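Angiopoietin-related protein 6 (Homo sapiens, PDB 6Y43) probably acts as a secreted angiopoietin-like growth factor, its calcium-binding fibrinogen-like globe domain likely serving in recognition of partner molecules. Local coordinates at residues E202-G205 against G206-L210; A136-S139 against L140-H143. All blocks are in the same frame, centred on the assembly; numbering follows the deposited sequence.

How the contacts relate
Contacts 1 and 2 are two local loop folds within one fibrinogen-like globe domain, with centres about 12 Å apart and on the same side of the chain's centre. They touch through E202, at the start of contact 1. Its backbone N probably hydrogen-bonds S139 OG of contact 2 at 2.9 Å, and its carboxylate atom OE1 accepts a weak hydrogen bond from D138 N (3.2 Å), so E202 ties the start of the 202-210 loop to D138 and S139, just ahead of the 3-10 segment 141-143. Neither contact forms the calcium site of D154, D156, Y158 and G160; the side chain of H143 in contact 2 lies about 12 Å from the calcium ion.

Contact 1. Residues E202-G205 against G206-L210; sequences EFRG and GAYSL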
loop_
_atom_site.group_PDB
_atom_site.type_symbol
_atom_site.label_atom_id
_atom_site.label_comp_id
_atom_site.label_asym_id
_atom_site.label_seq_id
_atom_site.Cartn_x
_atom_site.Cartn_y
_atom_site.Cartn_z
ATOM N N GLU A 202 6.864 9.933 -10.842
ATOM C CA GLU A 202 6.605 9.896 -12.270
ATOM C C GLU A 202 5.134 10.129 -12.614
ATOM O O GLU A 202 4.756 10.015 -13.793
ATOM C CB GLU A 202 7.092 8.558 -12.843
ATOM C CG GLU A 202 7.842 8.739 -14.157
ATOM C CD GLU A 202 8.274 7.432 -14.789
ATOM O OE1 GLU A 202 9.008 6.664 -14.089
ATOM O OE2 GLU A 202 7.873 7.213 -15.983
ATOM N N PHE A 203 4.290 10.453 -11.618
ATOM C CA PHE A 203 2.887 10.815 -11.868
ATOM C C PHE A 203 2.546 12.015 -10.992
ATOM O O PHE A 203 2.118 11.835 -9.845
ATOM C CB PHE A 203 1.936 9.663 -11.607
ATOM C CG PHE A 203 0.496 9.986 -11.898
ATOM C CD1 PHE A 203 0.075 10.260 -13.194
ATOM C CD2 PHE A 203 -0.438 9.997 -10.889
ATOM C CE1 PHE A 203 -1.255 10.544 -13.447
ATOM C CE2 PHE A 203 -1.768 10.261 -11.147
ATOM C CZ PHE A 203 -2.173 10.550 -12.420
ATOM N N ARG A 204 2.768 13.220 -11.545
ATOM C CA ARG A 204 2.524 14.554 -11.002
ATOM C C ARG A 204 3.680 15.050 -10.123
ATOM O O ARG A 204 3.740 16.247 -9.822
ATOM C CB ARG A 204 1.198 14.652 -10.227
ATOM C CG ARG A 204 -0.041 14.205 -11.050
ATOM C CD ARG A 204 -0.149 14.913 -12.435
ATOM N NE ARG A 204 0.051 16.348 -12.302
ATOM C CZ ARG A 204 -0.879 17.221 -11.952
ATOM N NH1 ARG A 204 -2.118 16.832 -11.717
ATOM N NH2 ARG A 204 -0.553 18.496 -11.829
ATOM N N GLY A 205 4.606 14.193 -9.723
ATOM C CA GLY A 205 5.855 14.666 -9.179
ATOM C C GLY A 205 5.886 14.759 -7.671
ATOM O O GLY A 205 4.880 14.631 -6.977
ATOM N N GLY A 206 7.093 15.037 -7.170
ATOM C CA GLY A 206 7.358 15.089 -5.753
ATOM C C GLY A 206 6.789 16.298 -5.034
ATOM O O GLY A 206 6.758 16.290 -3.803
ATOM N N ALA A 207 6.365 17.334 -5.753
ATOM C CA ALA A 207 5.791 18.512 -5.110
ATOM C C ALA A 207 4.272 18.472 -5.091
ATOM O O ALA A 207 3.644 19.471 -4.737
ATOM C CB ALA A 207 6.259 19.788 -5.815
ATOM N N TYR A 208 3.677 17.348 -5.489
ATOM C CA TYR A 208 2.239 17.178 -5.622
ATOM C C TYR A 208 1.728 16.257 -4.531
ATOM O O TYR A 208 2.459 15.408 -4.031
ATOM C CB TYR A 208 1.887 16.589 -7.001
ATOM C CG TYR A 208 0.436 16.714 -7.426
ATOM C CD1 TYR A 208 -0.032 17.865 -8.061
ATOM C CD2 TYR A 208 -0.453 15.670 -7.235
ATOM C CE1 TYR A 208 -1.347 17.969 -8.467
ATOM C CE2 TYR A 208 -1.788 15.777 -7.636
ATOM C CZ TYR A 208 -2.215 16.922 -8.247
ATOM O OH TYR A 208 -3.537 16.991 -8.647
ATOM N N SER A 209 0.460 16.421 -4.169
ATOM C CA SER A 209 -0.209 15.510 -3.247
ATOM C C SER A 209 -1.412 14.895 -3.946
ATOM O O SER A 209 -2.353 15.608 -4.315
ATOM C CB SER A 209 -0.652 16.240 -1.980
ATOM O OG SER A 209 -1.076 15.300 -1.009
ATOM N N LEU A 210 -1.390 13.580 -4.120
ATOM C CA LEU A 210 -2.434 12.938 -4.895
ATOM C C LEU A 210 -3.744 12.867 -4.116
ATOM O O LEU A 210 -3.760 12.773 -2.886
ATOM C CB LEU A 210 -1.984 11.551 -5.321
ATOM C CG LEU A 210 -0.819 11.547 -6.304
ATOM C CD1 LEU A 210 -0.092 10.198 -6.267
ATOM C CD2 LEU A 210 -1.292 11.856 -7.738
HETATM O O HOH W 1 5.481 17.875 -8.526
#
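G205 and Y208 close a type I beta turn in the irregular loop that runs into strand 212-219 of the fibrinogen-like globe domain. Its backbone bond, from Y208 N to G205 O, is weak at 3.3 Å. A water bridges the chain beside it, donating to R204 O at 2.7 Å and accepting from A207 N at 3.0 Å. Glycine suits position 205, since at phi 95° and psi 172° a side chain would jam against the preceding carbonyl oxygen; G206, at the first inner corner, has phi and psi in the helical region, as a type I turn needs.

The charged and aromatic groups give the loop its side-chain grip. R204 curls back, bent at both chi2 and chi3, over one face of the Y208 ring. Its CB makes a CH-pi contact 3.8 Å from the centroid of the Y208 ring, and CZ makes an off-centre cation-pi contact at 4.1 Å from the same centroid. The guanidinium plane is inclined at 42° to the ring rather than stacked on it. D103 holds NH1 of R204 in a salt bridge, while W104 N hydrogen-bonds Y208 OH, so the neighbouring 103-104 loop fixes both polar ends.

Apolar contact completes the fold. The aliphatic part of R204 passes between two rings, CB against Y208 and CG over the centre of the F203 ring. L210 lies against F203, and both side chains touch L101 of strand 95-102. Methyl CD2 of L210 approaches the F203 ring obliquely, 3.8 Å from F203 CD2.

Contact 2. Residues A136-S139 against L140-H143; sequences AGDS and LSWH
D138 and S141 meet through the carboxylate and the serine's hydroxyl and amide, three residues apart. The D138 side chain has CG anti to the backbone N (chi1 -175°), which carries the carboxylate forward along the chain to S141. In the modelled conformer OD2 of D138 accepts from S141 OG on the syn side, 15° out of the carboxylate plane; the 2.5 Å separation of OG and OD2 is unusually short and S141 has a second conformer, so the details of this bond are doubtful. OD1 of D138 takes a weak bond from S141 N at 3.1 Å and also hydrogen-bonds Y113 OH, which probably helps to fix the rotation of the carboxylate. Aspartate suits this place because OD1 can serve the S141 amide and the Y113 hydroxyl together.

The backbone bends sharply here. D138 is the centre of an inverse gamma turn, with a weak bond from S139 N to G137 O (3.1 Å), and G137 has a positive phi that calls for glycine. Farther on, H143 N bonds L140 O at 2.9 Å, while a water links D138 O to W142 N.

The chi1 of H143 (-62°) turns its ring back, so that the CD2 edge faces S139 O at 3.8 Å; that oxygen is hydrogen-bonded to S178 OG, the histidine edge being merely a neighbour. The ring nitrogens are engaged by W171 O at ND1 and H177 N at NE2, consistent with a neutral ring protonated at ND1. L140 instead packs on L97 and L129 of the sheet. The whole is an inverse gamma turn at D138, followed by the 3-10 segment 141-143, in the loop after strand 127-133 of the fibrinogen-like fold.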
loop_
_atom_site.group_PDB
_atom_site.type_symbol
_atom_site.label_atom_id
_atom_site.label_comp_id
_atom_site.label_asym_id
_atom_site.label_seq_id
_atom_site.Cartn_x
_atom_site.Cartn_y
_atom_site.Cartn_z
ATOM N N ALA A 136 1.758 4.544 -14.710
ATOM C CA ALA A 136 2.116 5.519 -13.696
ATOM C C ALA A 136 3.585 5.906 -13.785
ATOM O O ALA A 136 3.951 7.041 -13.452
ATOM C CB ALA A 136 1.819 4.946 -12.309
ATOM N N GLY A 137 4.433 4.965 -14.159
ATOM C CA GLY A 137 5.867 5.157 -14.002
ATOM C C GLY A 137 6.375 4.424 -12.768
ATOM O O GLY A 137 5.630 4.170 -11.813
ATOM N N ASP A 138 7.656 4.058 -12.791
ATOM C CA ASP A 138 8.188 3.149 -11.773
ATOM C C ASP A 138 8.827 3.958 -10.647
ATOM O O ASP A 138 10.048 4.092 -10.543
ATOM C CB ASP A 138 9.172 2.160 -12.382
ATOM C CG ASP A 138 9.651 1.116 -11.380
ATOM O OD1 ASP A 138 9.190 1.132 -10.208
ATOM O OD2 ASP A 138 10.490 0.288 -11.784
ATOM N N SER A 139 7.975 4.472 -9.757
ATOM C CA SER A 139 8.441 5.293 -8.654
ATOM C C SER A 139 8.504 4.530 -7.329
ATOM O O SER A 139 8.682 5.153 -6.284
ATOM C CB SER A 139 7.577 6.540 -8.519
ATOM O OG SER A 139 7.683 7.363 -9.679
ATOM N N LEU A 140 8.424 3.198 -7.366
ATOM C CA LEU A 140 8.720 2.381 -6.199
ATOM C C LEU A 140 10.014 1.576 -6.319
ATOM O O LEU A 140 10.517 1.098 -5.304
ATOM C CB LEU A 140 7.572 1.404 -5.911
ATOM C CG LEU A 140 7.453 0.832 -4.506
ATOM C CD1 LEU A 140 7.247 1.839 -3.390
ATOM C CD2 LEU A 140 6.315 -0.213 -4.515
ATOM N N SER A 141 10.587 1.435 -7.508
ATOM C CA SER A 141 11.746 0.561 -7.646
ATOM C C SER A 141 12.930 1.082 -6.850
ATOM O O SER A 141 13.735 0.286 -6.362
ATOM C CB SER A 141 12.104 0.402 -9.125
ATOM O OG SER A 141 11.433 -0.727 -9.661
ATOM N N TRP A 142 13.035 2.408 -6.678
ATOM C CA TRP A 142 14.149 2.943 -5.885
ATOM C C TRP A 142 14.095 2.500 -4.436
ATOM O O TRP A 142 15.096 2.635 -3.711
ATOM C CB TRP A 142 14.137 4.456 -5.934
ATOM C CG TRP A 142 15.503 5.112 -5.761
ATOM C CD1 TRP A 142 16.672 4.720 -6.331
ATOM C CD2 TRP A 142 15.790 6.283 -5.005
ATOM N NE1 TRP A 142 17.697 5.580 -5.964
ATOM C CE2 TRP A 142 17.168 6.552 -5.154
ATOM C CE3 TRP A 142 15.021 7.132 -4.195
ATOM C CZ2 TRP A 142 17.780 7.611 -4.526
ATOM C CZ3 TRP A 142 15.647 8.203 -3.574
ATOM C CH2 TRP A 142 17.004 8.426 -3.736
ATOM N N HIS A 143 12.962 1.975 -3.990
ATOM C CA HIS A 143 12.782 1.554 -2.617
ATOM C C HIS A 143 12.989 0.066 -2.428
ATOM O O HIS A 143 12.908 -0.429 -1.300
ATOM C CB HIS A 143 11.387 1.958 -2.183
ATOM C CG HIS A 143 11.197 3.435 -2.222
ATOM N ND1 HIS A 143 11.611 4.251 -1.195
ATOM C CD2 HIS A 143 10.744 4.258 -3.195
ATOM C CE1 HIS A 143 11.345 5.509 -1.500
ATOM N NE2 HIS A 143 10.818 5.543 -2.708
HETATM O O HOH W 2 11.959 4.439 -8.557
#